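Cupin 2, conserved barrel domain protein (Novosphingobium aromaticivorans DSM 12444, PDB 3ES1) is of unknown function but folds as a cupin, a conserved antiparallel beta-barrel domain, and assembles as a pair of identical chains. Local coordinates at residues 12-17 / 144-149; 16-21 / 49-54; 35-40 / 81-86; 72-77 / 151-156. One frame throughout, in Å; residues are numbered along the deposited sequence.

Contact 1. Residues 12-17 / 144-149; sequences PPVQRV and PCRIAF
R146 reaches out of strand 145-153 and closes the end of its guanidinium on a single backbone oxygen, P12 O. Both terminal nitrogens take part: NH1 lies 2.8 Å from P12 O and NH2 lies 3.0 Å from it. The carbonyl oxygen sits in the guanidinium plane, in the fork between the two N-H groups, so each bond is somewhat bent, with angles of 150° at NH1 and 142° at NH2. Arginine suits the place because P12 CA and R146 CA are 10.2 Å apart and a long, flat, doubly donating group can span that distance. With CG anti to the backbone N (chi1 176°) the chain runs out toward 12-17, and a bend at chi3 turns its end onto the proline carbonyl. Both strands belong to one antiparallel sheet; 14-21 is outermost within this chain, where a strand of the second subunit continues the sheet. V14 and R146 each point toward the other segment, consistent with the curved cupin sheet. V14 supplies the apolar part: its CG2 lies over one guanidinium face, 3.6 Å from R146 NH1, one methyl of a beta-branched side chain laid on a flat cation. P12, which has no N-H to offer, contributes its carbonyl just ahead of the strand. The third guanidinium nitrogen, NE, forms a salt bridge with D85, while NH2 has a further weak bond to S7 OG.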
# COMPACT_ATOMS: atom_id res chain seq x y z
N PRO A 12 -1.27 -15.97 -10.06
CA PRO A 12 0.20 -16.03 -10.06
C PRO A 12 0.83 -15.77 -8.70
O PRO A 12 0.22 -15.10 -7.87
CB PRO A 12 0.59 -14.89 -11.01
CG PRO A 12 -0.54 -14.76 -11.93
CD PRO A 12 -1.77 -14.98 -11.04
N PRO A 13 2.01 -16.35 -8.45
CA PRO A 13 2.73 -16.00 -7.22
C PRO A 13 3.18 -14.57 -7.29
O PRO A 13 3.17 -13.94 -8.34
CB PRO A 13 3.93 -16.95 -7.20
CG PRO A 13 4.14 -17.37 -8.64
CD PRO A 13 2.76 -17.30 -9.30
N VAL A 14 3.60 -14.08 -6.15
CA VAL A 14 3.96 -12.67 -5.99
C VAL A 14 5.48 -12.45 -5.85
O VAL A 14 6.12 -13.03 -5.01
CB VAL A 14 3.25 -12.11 -4.74
CG1 VAL A 14 3.63 -10.61 -4.48
CG2 VAL A 14 1.71 -12.34 -4.82
N GLN A 15 6.03 -11.63 -6.73
CA GLN A 15 7.42 -11.16 -6.64
C GLN A 15 7.54 -10.08 -5.58
O GLN A 15 6.79 -9.10 -5.59
CB GLN A 15 7.88 -10.59 -8.01
CG GLN A 15 9.31 -10.02 -8.06
CD GLN A 15 9.57 -9.27 -9.33
OE1 GLN A 15 8.62 -8.85 -10.04
NE2 GLN A 15 10.86 -9.05 -9.63
N ARG A 16 8.52 -10.27 -4.71
CA ARG A 16 8.90 -9.32 -3.67
C ARG A 16 10.37 -8.92 -3.85
O ARG A 16 11.25 -9.78 -3.94
CB ARG A 16 8.68 -9.91 -2.27
CG ARG A 16 9.04 -8.95 -1.10
CD ARG A 16 8.84 -9.61 0.26
NE ARG A 16 9.97 -10.46 0.60
CZ ARG A 16 10.35 -10.76 1.83
NH1 ARG A 16 9.69 -10.30 2.88
NH2 ARG A 16 11.41 -11.52 1.99
N VAL A 17 10.60 -7.63 -3.92
CA VAL A 17 11.94 -7.08 -4.04
C VAL A 17 12.19 -6.17 -2.88
O VAL A 17 11.48 -5.19 -2.70
CB VAL A 17 12.16 -6.31 -5.38
CG1 VAL A 17 13.53 -5.58 -5.37
CG2 VAL A 17 11.99 -7.24 -6.63
N PRO A 144 -11.40 -15.37 -8.65
CA PRO A 144 -10.78 -14.81 -7.44
C PRO A 144 -10.51 -13.30 -7.59
O PRO A 144 -10.43 -12.76 -8.68
CB PRO A 144 -9.46 -15.62 -7.30
CG PRO A 144 -9.16 -16.13 -8.72
CD PRO A 144 -10.55 -16.39 -9.29
N CYS A 145 -10.45 -12.64 -6.45
CA CYS A 145 -10.09 -11.24 -6.37
C CYS A 145 -8.88 -11.07 -5.46
O CYS A 145 -8.88 -11.50 -4.30
CB CYS A 145 -11.26 -10.45 -5.76
SG CYS A 145 -10.90 -8.71 -5.55
N ARG A 146 -7.84 -10.46 -6.01
CA ARG A 146 -6.60 -10.18 -5.27
C ARG A 146 -6.55 -8.74 -4.82
O ARG A 146 -6.71 -7.82 -5.61
CB ARG A 146 -5.36 -10.49 -6.11
CG ARG A 146 -4.06 -10.13 -5.39
CD ARG A 146 -2.83 -10.72 -6.06
NE ARG A 146 -2.78 -12.15 -5.83
CZ ARG A 146 -1.91 -13.00 -6.37
NH1 ARG A 146 -0.94 -12.60 -7.21
NH2 ARG A 146 -2.02 -14.28 -6.08
N ILE A 147 -6.32 -8.57 -3.53
CA ILE A 147 -6.19 -7.25 -2.93
C ILE A 147 -4.90 -7.15 -2.13
O ILE A 147 -4.54 -8.04 -1.39
CB ILE A 147 -7.42 -6.89 -1.99
CG1 ILE A 147 -8.77 -7.10 -2.71
CG2 ILE A 147 -7.32 -5.42 -1.52
CD1 ILE A 147 -10.02 -7.06 -1.79
N ALA A 148 -4.18 -6.06 -2.35
CA ALA A 148 -3.01 -5.72 -1.52
C ALA A 148 -3.49 -4.80 -0.42
O ALA A 148 -4.10 -3.73 -0.69
CB ALA A 148 -1.91 -4.99 -2.37
N PHE A 149 -3.19 -5.19 0.81
CA PHE A 149 -3.56 -4.43 1.99
C PHE A 149 -2.35 -3.95 2.76
O PHE A 149 -1.46 -4.72 3.14
CB PHE A 149 -4.40 -5.27 2.96
CG PHE A 149 -5.79 -5.55 2.50
CD1 PHE A 149 -6.73 -4.55 2.44
CD2 PHE A 149 -6.16 -6.83 2.15
CE1 PHE A 149 -8.04 -4.82 2.02
CE2 PHE A 149 -7.49 -7.12 1.75
CZ PHE A 149 -8.41 -6.12 1.68

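Contact 2. Residues 16-21 / 49-54; sequences RVVTGH and LVWTTA
R16 and V50 make the one hydrogen bond between these segments: R16 NH1 donates to V50 O at 2.9 Å, with an N-H...O angle of 157°. The donor lies nearly along the C=O axis, and the oxygen meets the guanidinium at its edge. CG stands anti to the backbone N and the chain turns at chi3 (81°), which swings NH1 round to that carbonyl. Strands 14-21 and 45-53 lie on the two sides of strand 27-39 in the antiparallel cupin sheet, and so run in roughly the same direction.

Apolar contacts come from the valines. V50 CG1 lies 3.9 Å from R16 CD, the arginine's methylenes running alongside the valine in the opposite sense. V18 closes the far end of the indole, its CG2 3.9 Å from W51 CZ3 and its CG1 equally close to CH2, two short branches against a broad ring. A classic beta bulge opposite I81 turns both V50 and W51 to that one neighbour.

Between cation and ring, R16 NH1 comes to the indole edge, 3.5 Å from W51 CE3, with the planes 55° apart, so the two are not stacked.

The ionic contacts lie just beyond, where D33 pairs with R16 NE and D65 with NH1. A leucine in place of R16 would probably cost V50 O this donor and D33 and D65 this cationic partner. The chemistry implies a buried arginine whose charge is probably balanced by D33 and D65, which may also offset the nearby R67.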
# COMPACT_ATOMS: atom_id res chain seq x y z
N ARG A 16 8.52 -10.27 -4.71
CA ARG A 16 8.90 -9.32 -3.67
C ARG A 16 10.37 -8.92 -3.85
O ARG A 16 11.25 -9.78 -3.94
CB ARG A 16 8.68 -9.91 -2.27
CG ARG A 16 9.04 -8.95 -1.10
CD ARG A 16 8.84 -9.61 0.26
NE ARG A 16 9.97 -10.46 0.60
CZ ARG A 16 10.35 -10.76 1.83
NH1 ARG A 16 9.69 -10.30 2.88
NH2 ARG A 16 11.41 -11.52 1.99
N VAL A 17 10.60 -7.63 -3.92
CA VAL A 17 11.94 -7.08 -4.04
C VAL A 17 12.19 -6.17 -2.88
O VAL A 17 11.48 -5.19 -2.70
CB VAL A 17 12.16 -6.31 -5.38
CG1 VAL A 17 13.53 -5.58 -5.37
CG2 VAL A 17 11.99 -7.24 -6.63
N VAL A 18 13.23 -6.46 -2.12
CA VAL A 18 13.55 -5.66 -0.90
C VAL A 18 14.90 -4.99 -1.01
O VAL A 18 15.89 -5.64 -1.31
CB VAL A 18 13.57 -6.53 0.36
CG1 VAL A 18 13.85 -5.66 1.64
CG2 VAL A 18 12.27 -7.34 0.50
N THR A 19 14.93 -3.68 -0.73
CA THR A 19 16.16 -2.91 -0.81
C THR A 19 16.77 -2.72 0.56
O THR A 19 16.17 -3.00 1.57
CB THR A 19 15.95 -1.51 -1.45
OG1 THR A 19 15.37 -0.58 -0.51
CG2 THR A 19 15.07 -1.56 -2.64
N GLY A 20 18.02 -2.30 0.55
CA GLY A 20 18.75 -2.03 1.80
C GLY A 20 20.06 -1.33 1.51
O GLY A 20 20.34 -0.97 0.38
N HIS A 21 20.86 -1.18 2.56
CA HIS A 21 22.19 -0.55 2.47
C HIS A 21 23.26 -1.54 2.83
O HIS A 21 23.05 -2.41 3.70
CB HIS A 21 22.28 0.64 3.44
CG HIS A 21 21.45 1.80 3.03
ND1 HIS A 21 20.16 1.98 3.48
CD2 HIS A 21 21.70 2.83 2.18
CE1 HIS A 21 19.65 3.06 2.92
NE2 HIS A 21 20.56 3.60 2.13
N LEU A 49 1.74 -12.81 3.50
CA LEU A 49 2.43 -11.70 4.20
C LEU A 49 3.63 -11.25 3.40
O LEU A 49 4.44 -12.05 2.96
CB LEU A 49 2.86 -12.15 5.60
CG LEU A 49 3.53 -11.13 6.48
CD1 LEU A 49 2.68 -9.87 6.60
CD2 LEU A 49 3.89 -11.75 7.81
N VAL A 50 3.76 -9.94 3.21
CA VAL A 50 4.86 -9.41 2.42
C VAL A 50 5.92 -8.72 3.28
O VAL A 50 7.09 -8.98 3.11
CB VAL A 50 4.31 -8.51 1.29
CG1 VAL A 50 5.44 -7.78 0.60
CG2 VAL A 50 3.55 -9.44 0.26
N TRP A 51 5.47 -7.88 4.19
CA TRP A 51 6.34 -7.11 5.09
C TRP A 51 5.56 -6.62 6.30
O TRP A 51 4.33 -6.49 6.26
CB TRP A 51 6.99 -5.90 4.35
CG TRP A 51 8.27 -5.38 4.98
CD1 TRP A 51 8.40 -4.34 5.82
CD2 TRP A 51 9.58 -5.96 4.86
NE1 TRP A 51 9.70 -4.20 6.24
CE2 TRP A 51 10.45 -5.18 5.65
CE3 TRP A 51 10.10 -7.06 4.17
CZ2 TRP A 51 11.82 -5.48 5.77
CZ3 TRP A 51 11.42 -7.33 4.27
CH2 TRP A 51 12.28 -6.55 5.07
N THR A 52 6.33 -6.32 7.34
CA THR A 52 5.88 -5.67 8.57
C THR A 52 6.95 -4.76 9.11
O THR A 52 8.14 -4.99 8.90
CB THR A 52 5.58 -6.68 9.68
OG1 THR A 52 6.77 -7.34 10.09
CG2 THR A 52 4.54 -7.70 9.20
N THR A 53 6.54 -3.73 9.83
CA THR A 53 7.47 -2.93 10.64
C THR A 53 6.99 -2.99 12.09
O THR A 53 5.77 -3.00 12.33
CB THR A 53 7.55 -1.46 10.11
OG1 THR A 53 6.31 -0.80 10.32
CG2 THR A 53 7.88 -1.47 8.63
N ALA A 54 7.93 -3.07 13.03
CA ALA A 54 7.56 -3.29 14.44
C ALA A 54 6.89 -2.03 14.98
O ALA A 54 6.03 -2.10 15.84
CB ALA A 54 8.80 -3.67 15.31

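Contact 3. Residues 35-40 / 81-86; sequences TPTRMI and IRVVDM
Within the antiparallel sheet of the cupin fold, T37, at a break in strand 27-39, points toward strand 79-86. Its hydroxyl donates to the carboxylate of D85, with T37 OG1 2.7 Å from D85 OD2. The donor comes from above the carboxylate plane, 57° out of it. The threonine's first torsion, 72°, places OG1 between the backbone N and the carbonyl carbon and leaves CG2 beside the N, where that methyl packs 3.9 Å from V83 CG1. Threonine therefore suits the spot with two unlike branches, a polar one for the aspartate and an apolar one for the valine two residues earlier.

D85 is buried, and its charge is probably balanced by R146, which forms a salt bridge with OD1; OD2 is also bonded to S9 OG. Were D85 an alanine, R146 NE would probably lose this anionic partner and T37 OG1 this acceptor. T37 OG1 is further bonded to S46 OG. The contact reaches across strand 45-53, which lies between 27-39 and 79-86 and packs L48 on T37, while strand 145-153, on the other side of 79-86, sends R146 against both T37 and V83.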
# COMPACT_ATOMS: atom_id res chain seq x y z
N THR A 35 6.74 -15.91 -4.57
CA THR A 35 6.07 -16.76 -3.58
C THR A 35 4.54 -16.78 -3.74
O THR A 35 3.92 -15.74 -3.91
CB THR A 35 6.37 -16.22 -2.16
OG1 THR A 35 7.79 -16.15 -1.99
CG2 THR A 35 5.86 -17.16 -1.08
N PRO A 36 3.91 -17.97 -3.69
CA PRO A 36 2.46 -18.05 -3.81
C PRO A 36 1.71 -17.58 -2.59
O PRO A 36 2.21 -17.68 -1.48
CB PRO A 36 2.23 -19.56 -4.02
CG PRO A 36 3.35 -20.20 -3.25
CD PRO A 36 4.53 -19.30 -3.56
N THR A 37 0.50 -17.08 -2.80
CA THR A 37 -0.46 -16.97 -1.70
C THR A 37 -0.94 -18.40 -1.38
O THR A 37 -1.04 -19.27 -2.24
CB THR A 37 -1.66 -15.99 -1.97
OG1 THR A 37 -2.57 -16.56 -2.94
CG2 THR A 37 -1.19 -14.55 -2.38
N ARG A 38 -1.16 -18.64 -0.10
CA ARG A 38 -1.58 -19.95 0.41
C ARG A 38 -2.90 -19.90 1.18
O ARG A 38 -3.26 -18.93 1.87
CB ARG A 38 -0.47 -20.54 1.29
CG ARG A 38 0.91 -20.70 0.57
CD ARG A 38 0.77 -21.54 -0.66
NE ARG A 38 0.43 -22.90 -0.33
CZ ARG A 38 1.33 -23.81 0.02
NH1 ARG A 38 2.60 -23.45 0.10
NH2 ARG A 38 0.95 -25.06 0.30
N MSE A 39 -3.61 -21.01 1.06
CA MSE A 39 -4.95 -21.18 1.63
C MSE A 39 -4.95 -21.08 3.14
O MSE A 39 -4.08 -21.60 3.83
CB MSE A 39 -5.56 -22.54 1.21
CG MSE A 39 -7.06 -22.55 1.28
SE MSE A 39 -7.95 -21.49 -0.10
CE MSE A 39 -7.76 -22.67 -1.63
N ILE A 40 -5.93 -20.35 3.65
CA ILE A 40 -6.19 -20.34 5.11
C ILE A 40 -7.14 -21.52 5.45
O ILE A 40 -7.83 -22.06 4.55
CB ILE A 40 -6.78 -19.00 5.62
CG1 ILE A 40 -8.20 -18.77 5.05
CG2 ILE A 40 -5.84 -17.79 5.33
CD1 ILE A 40 -8.71 -17.43 5.36
N ILE A 81 2.03 -5.16 5.36
CA ILE A 81 1.53 -5.30 3.97
C ILE A 81 1.38 -6.78 3.68
O ILE A 81 2.30 -7.56 3.85
CB ILE A 81 2.39 -4.55 2.88
CG1 ILE A 81 1.81 -4.75 1.45
CG2 ILE A 81 3.86 -4.97 2.93
CD1 ILE A 81 2.37 -3.78 0.40
N ARG A 82 0.16 -7.16 3.29
CA ARG A 82 -0.11 -8.53 2.85
C ARG A 82 -1.00 -8.53 1.62
O ARG A 82 -1.71 -7.54 1.34
CB ARG A 82 -0.73 -9.35 4.01
CG ARG A 82 -2.07 -8.86 4.43
CD ARG A 82 -2.67 -9.77 5.48
NE ARG A 82 -3.81 -9.10 6.06
CZ ARG A 82 -3.86 -8.64 7.30
NH1 ARG A 82 -2.87 -8.85 8.14
NH2 ARG A 82 -4.96 -8.04 7.71
N VAL A 83 -0.94 -9.65 0.90
CA VAL A 83 -1.79 -9.91 -0.24
C VAL A 83 -2.85 -10.97 0.13
O VAL A 83 -2.54 -12.05 0.66
CB VAL A 83 -0.95 -10.36 -1.47
CG1 VAL A 83 -1.87 -10.73 -2.64
CG2 VAL A 83 0.09 -9.32 -1.87
N VAL A 84 -4.10 -10.61 -0.12
CA VAL A 84 -5.27 -11.50 0.18
C VAL A 84 -6.06 -11.78 -1.09
O VAL A 84 -6.49 -10.86 -1.80
CB VAL A 84 -6.22 -10.95 1.30
CG1 VAL A 84 -7.37 -11.91 1.60
CG2 VAL A 84 -5.42 -10.72 2.59
N ASP A 85 -6.19 -13.07 -1.39
CA ASP A 85 -7.00 -13.53 -2.54
C ASP A 85 -8.29 -14.08 -2.00
O ASP A 85 -8.32 -15.15 -1.40
CB ASP A 85 -6.30 -14.62 -3.33
CG ASP A 85 -4.98 -14.17 -3.94
OD1 ASP A 85 -4.66 -12.96 -3.97
OD2 ASP A 85 -4.26 -15.05 -4.45
N MSE A 86 -9.35 -13.31 -2.24
CA MSE A 86 -10.71 -13.69 -1.84
C MSE A 86 -11.25 -14.63 -2.91
O MSE A 86 -11.24 -14.31 -4.11
CB MSE A 86 -11.63 -12.46 -1.71
CG MSE A 86 -11.29 -11.45 -0.60
SE MSE A 86 -11.13 -12.21 1.18
CE MSE A 86 -12.95 -12.47 1.73

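Contact 4. Residues 72-77 / 151-156; sequences GLTLDG and LIEAPA
E153 stretches out fully, CG anti to the backbone N (chi1 180°) and the chain extended again at chi2 (-177°), which lays its side chain alongside the backbone of D76 and G77. These two residues end a type II beta turn, T74 to G77, in the long loop that leads into strand 79-86 of the cupin sheet; E153 ends the neighbouring strand, 145-153. The turn is closed by its own bond, G77 N to T74 O at 2.8 Å.

Contact with the glutamate is by van der Waals touch along its length. D76 O lies 3.4 Å from E153 CA and about as close to CB. Farther out, E153 OE1 comes within 3.6 Å of G77 CA. Glycine suits this corner because a side chain at G77 would run into T74 CB within the turn. T74 approaches from the loop side, its CG2 a loose 4.2 Å from E153 OE2. Glutamate is long enough for its carboxylate to pass the turn and accept a hydrogen bond at OE1 from the backbone N of G78, the next residue. The backbone of E153 is also bonded to that of G78, joining loop to strand, and E153 packs on P57 of the second subunit. One water links the segments: it donates to D76 O at 2.7 Å and, more weakly, to L151 O at 3.2 Å.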
# COMPACT_ATOMS: atom_id res chain seq x y z
N GLY A 72 4.62 -8.79 18.06
CA GLY A 72 4.78 -7.68 19.01
C GLY A 72 3.71 -7.63 20.08
O GLY A 72 2.95 -8.59 20.30
N LEU A 73 3.66 -6.49 20.76
CA LEU A 73 2.66 -6.28 21.84
C LEU A 73 1.37 -5.68 21.28
O LEU A 73 0.35 -6.36 21.15
CB LEU A 73 3.19 -5.37 22.94
CG LEU A 73 3.93 -6.10 24.07
CD1 LEU A 73 4.70 -7.33 23.55
CD2 LEU A 73 4.85 -5.15 24.83
N THR A 74 1.42 -4.38 21.01
CA THR A 74 0.29 -3.69 20.38
C THR A 74 -0.37 -4.50 19.25
O THR A 74 0.16 -4.65 18.16
CB THR A 74 0.70 -2.32 19.76
OG1 THR A 74 1.22 -1.46 20.79
CG2 THR A 74 -0.51 -1.66 19.09
N LEU A 75 -1.56 -4.98 19.52
CA LEU A 75 -2.37 -5.50 18.42
C LEU A 75 -2.41 -4.46 17.31
O LEU A 75 -2.76 -3.30 17.54
CB LEU A 75 -3.78 -5.80 18.91
CG LEU A 75 -4.60 -6.82 18.15
CD1 LEU A 75 -3.71 -7.95 17.67
CD2 LEU A 75 -5.70 -7.30 19.10
N ASP A 76 -2.04 -4.89 16.10
CA ASP A 76 -2.04 -4.03 14.87
C ASP A 76 -1.06 -2.85 14.96
O ASP A 76 -1.17 -1.87 14.19
CB ASP A 76 -3.45 -3.52 14.53
CG ASP A 76 -4.38 -4.64 14.05
OD1 ASP A 76 -4.04 -5.35 13.06
OD2 ASP A 76 -5.44 -4.82 14.68
N GLY A 77 -0.14 -2.99 15.91
CA GLY A 77 1.02 -2.09 16.06
C GLY A 77 1.88 -2.06 14.80
O GLY A 77 1.91 -3.00 14.03
N LEU A 151 -1.75 -2.01 6.35
CA LEU A 151 -2.41 -1.67 7.59
C LEU A 151 -1.45 -0.89 8.46
O LEU A 151 -0.35 -1.33 8.75
CB LEU A 151 -2.96 -2.93 8.33
CG LEU A 151 -3.93 -3.84 7.53
CD1 LEU A 151 -3.19 -4.94 6.70
CD2 LEU A 151 -4.99 -4.49 8.44
N ILE A 152 -1.89 0.28 8.90
CA ILE A 152 -1.06 1.18 9.69
C ILE A 152 -1.75 1.48 11.02
O ILE A 152 -2.91 1.88 11.06
CB ILE A 152 -0.79 2.51 8.92
CG1 ILE A 152 -0.02 2.27 7.61
CG2 ILE A 152 0.01 3.51 9.80
CD1 ILE A 152 -0.09 3.45 6.63
N GLU A 153 -1.03 1.17 12.10
CA GLU A 153 -1.43 1.45 13.47
C GLU A 153 -2.17 2.78 13.63
O GLU A 153 -1.77 3.80 13.08
CB GLU A 153 -0.16 1.42 14.36
CG GLU A 153 -0.44 1.70 15.81
CD GLU A 153 0.82 1.75 16.68
OE1 GLU A 153 1.93 1.36 16.22
OE2 GLU A 153 0.67 2.21 17.83
N ALA A 154 -3.31 2.72 14.32
CA ALA A 154 -4.00 3.92 14.83
C ALA A 154 -4.70 3.54 16.13
O ALA A 154 -5.06 2.37 16.35
CB ALA A 154 -5.00 4.53 13.82
N PRO A 155 -4.86 4.52 17.02
CA PRO A 155 -5.67 4.24 18.20
C PRO A 155 -7.10 3.81 17.86
O PRO A 155 -7.64 4.05 16.75
CB PRO A 155 -5.67 5.57 18.96
CG PRO A 155 -4.62 6.40 18.34
CD PRO A 155 -4.36 5.89 16.98
N ALA A 156 -7.72 3.21 18.85
CA ALA A 156 -9.12 2.92 18.78
C ALA A 156 -9.86 4.17 18.44
O ALA A 156 -9.53 5.27 18.90
CB ALA A 156 -9.64 2.31 20.12
O HOH W 1 -1.16 -2.62 11.56

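All four contacts reach the same antiparallel sheet; contact 4 joins a loop to it. Contacts 1 and 3 form a continuous polar cluster, their centres about 7 Å apart: R146 NE of contact 1 meets D85 OD1 of contact 3 at 2.8 Å, and contact 3 is nested within the loop closed by contact 1. Contact 2 shares strand 14-21 with contact 1, their centres about 15 Å apart, and joins contact 3 through a probable backbone hydrogen bond, W51 O to I81 N at 2.8 Å. Contact 4 lies across the chain's centre from contacts 1 and 3, its centre about 23 Å from that of contact 1, though contacts 1 and 4 both use strand 145-153. Each of the four also touches the second subunit.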